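Local coordinates for protein (R)-S-adenosyl-L-methionine hydrolase (Thermus thermophilus, PDB 2CW5) that hydrolyses S-adenosyl-L-methionine to adenosine and L-methionine, without chlorinase or fluorinase activity, at residues L244-K247 / E248-V252. Numbering follows the deposited sequence.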
ATOM      1  N   LEU C 244     -14.599 -23.069  -6.904  1.00 39.99           N
ATOM      2  CA  LEU C 244     -14.714 -23.849  -8.133  1.00 39.70           C
ATOM      3  C   LEU C 244     -13.387 -24.414  -8.638  1.00 38.73           C
ATOM      4  O   LEU C 244     -13.344 -25.064  -9.682  1.00 39.18           O
ATOM      5  CB  LEU C 244     -15.358 -22.999  -9.230  1.00 41.14           C
ATOM      6  CG  LEU C 244     -16.662 -22.292  -8.846  1.00 42.54           C
ATOM      7  CD1 LEU C 244     -17.228 -21.579 -10.063  1.00 43.21           C
ATOM      8  CD2 LEU C 244     -17.665 -23.300  -8.306  1.00 43.10           C
ATOM      9  N   GLY C 245     -12.313 -24.166  -7.896  1.00 38.29           N
ATOM     10  CA  GLY C 245     -11.004 -24.663  -8.288  1.00 36.46           C
ATOM     11  C   GLY C 245     -10.585 -24.243  -9.684  1.00 36.19           C
ATOM     12  O   GLY C 245      -9.999 -25.028 -10.427  1.00 37.01           O
ATOM     13  N   LEU C 246     -10.875 -22.996 -10.042  1.00 33.95           N
ATOM     14  CA  LEU C 246     -10.537 -22.486 -11.369  1.00 32.62           C
ATOM     15  C   LEU C 246      -9.064 -22.129 -11.520  1.00 31.33           C
ATOM     16  O   LEU C 246      -8.367 -21.866 -10.540  1.00 30.26           O
ATOM     17  CB  LEU C 246     -11.385 -21.253 -11.689  1.00 31.48           C
ATOM     18  CG  LEU C 246     -12.900 -21.434 -11.573  1.00 32.89           C
ATOM     19  CD1 LEU C 246     -13.598 -20.125 -11.904  1.00 33.79           C
ATOM     20  CD2 LEU C 246     -13.361 -22.540 -12.509  1.00 34.24           C
ATOM     21  N   LYS C 247      -8.601 -22.122 -12.765  1.00 29.97           N
ATOM     22  CA  LYS C 247      -7.222 -21.778 -13.078  1.00 30.41           C
ATOM     23  C   LYS C 247      -7.160 -21.031 -14.408  1.00 29.04           C
ATOM     24  O   LYS C 247      -7.998 -21.244 -15.284  1.00 27.33           O
ATOM     25  CB  LYS C 247      -6.358 -23.041 -13.143  1.00 32.70           C
ATOM     26  CG  LYS C 247      -6.184 -23.726 -11.796  1.00 36.69           C
ATOM     27  CD  LYS C 247      -5.080 -24.771 -11.829  1.00 41.81           C
ATOM     28  CE  LYS C 247      -4.750 -25.270 -10.423  1.00 42.87           C
ATOM     29  NZ  LYS C 247      -5.911 -25.943  -9.772  1.00 43.74           N
ATOM     30  N   GLU C 248      -6.177 -20.147 -14.550  1.00 28.57           N
ATOM     31  CA  GLU C 248      -6.015 -19.386 -15.784  1.00 27.92           C
ATOM     32  C   GLU C 248      -5.799 -20.327 -16.962  1.00 27.82           C
ATOM     33  O   GLU C 248      -5.135 -21.362 -16.829  1.00 23.01           O
ATOM     34  CB  GLU C 248      -4.825 -18.427 -15.674  1.00 31.24           C
ATOM     35  CG  GLU C 248      -4.996 -17.349 -14.617  1.00 34.90           C
ATOM     36  CD  GLU C 248      -4.391 -17.732 -13.275  1.00 39.28           C
ATOM     37  OE1 GLU C 248      -4.492 -18.918 -12.878  1.00 40.49           O
ATOM     38  OE2 GLU C 248      -3.822 -16.837 -12.614  1.00 37.63           O
ATOM     39  N   GLY C 249      -6.364 -19.962 -18.111  1.00 25.97           N
ATOM     40  CA  GLY C 249      -6.221 -20.776 -19.305  1.00 26.07           C
ATOM     41  C   GLY C 249      -7.335 -21.789 -19.459  1.00 26.82           C
ATOM     42  O   GLY C 249      -7.545 -22.336 -20.540  1.00 26.75           O
HETATM   43  N   MSE C 250      -8.056 -22.039 -18.374  1.00 25.33           N
HETATM   44  CA  MSE C 250      -9.149 -22.992 -18.397  1.00 26.98           C
HETATM   45  C   MSE C 250     -10.183 -22.534 -19.423  1.00 27.35           C
HETATM   46  O   MSE C 250     -10.581 -21.370 -19.440  1.00 27.26           O
HETATM   47  CB  MSE C 250      -9.774 -23.069 -17.009  1.00 29.81           C
HETATM   48  CG  MSE C 250     -10.501 -24.345 -16.696  1.00 34.35           C
HETATM   49 SE   MSE C 250     -10.896 -24.399 -14.802  1.00 37.22          SE
HETATM   50  CE  MSE C 250      -9.173 -24.983 -14.160  1.00 36.25           C
ATOM     51  N   PRO C 251     -10.623 -23.443 -20.304  1.00 27.65           N
ATOM     52  CA  PRO C 251     -11.613 -23.024 -21.296  1.00 28.02           C
ATOM     53  C   PRO C 251     -12.977 -22.658 -20.712  1.00 28.91           C
ATOM     54  O   PRO C 251     -13.412 -23.205 -19.693  1.00 26.45           O
ATOM     55  CB  PRO C 251     -11.674 -24.213 -22.258  1.00 29.94           C
ATOM     56  CG  PRO C 251     -11.277 -25.376 -21.402  1.00 31.26           C
ATOM     57  CD  PRO C 251     -10.153 -24.815 -20.567  1.00 27.43           C
ATOM     58  N   VAL C 252     -13.621 -21.700 -21.368  1.00 26.88           N
ATOM     59  CA  VAL C 252     -14.938 -21.212 -20.984  1.00 29.28           C
ATOM     60  C   VAL C 252     -15.775 -21.310 -22.251  1.00 31.05           C
ATOM     61  O   VAL C 252     -15.367 -20.828 -23.308  1.00 29.89           O
ATOM     62  CB  VAL C 252     -14.865 -19.745 -20.513  1.00 29.14           C
ATOM     63  CG1 VAL C 252     -16.253 -19.240 -20.158  1.00 30.46           C
ATOM     64  CG2 VAL C 252     -13.940 -19.638 -19.302  1.00 28.18           C
TER
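Met-250, deposited as selenomethionine, folds back over Gly-245 to Lys-247, the last of which opens the turn that Met-250 closes. Its CB begins close to the backbone, 3.1 Å from Lys-247 O. CG then stands anti to the backbone N of Met-250 (chi1 -156°), and the next torsion is also extended, which carries the chain back along the incoming backbone. SE arrives 3.8 Å from Leu-246 CD2, the two side chains crossing at about a right angle, and lies equally near the backbone N of Lys-247. A bend at the last torsion (chi3 -80°) sets the methyl CE 3.2 Å from the backbone N of Lys-247 and 3.6 Å from Lys-247 CB, while Gly-245 O is 3.8 Å from the same methyl. A long unbranched chain suits this course, since it is slender enough to follow the backbone and apolar at its tip. Leu-246 takes the buried side, reaching Phe-181, Val-202 and Ala-187 on the neighbouring strands; Lys-247 contributes the aliphatic start of its chain to Met-250, while the rest, with the amine, leads away, as suits a flexible, charged chain on an exposed residue.

The turn itself, of type II, is closed by Met-250 N donating to Lys-247 O at 3.2 Å, with an N-H...O angle of 153°. Gly-249 occupies its third position with positive phi, where a CB would be jammed against the preceding carbonyl oxygen. Gly-245, also at positive phi, is the C-prime residue of a Schellman motif: its N bonds to Glu-242 O, and Leu-246 N to Arg-241 O. Thus a Schellman-terminated helix, 240-243, passes through a type II beta turn into strand 251-254, which joins the antiparallel sheet of the C-terminal domain between strands 175-181 and 199-202.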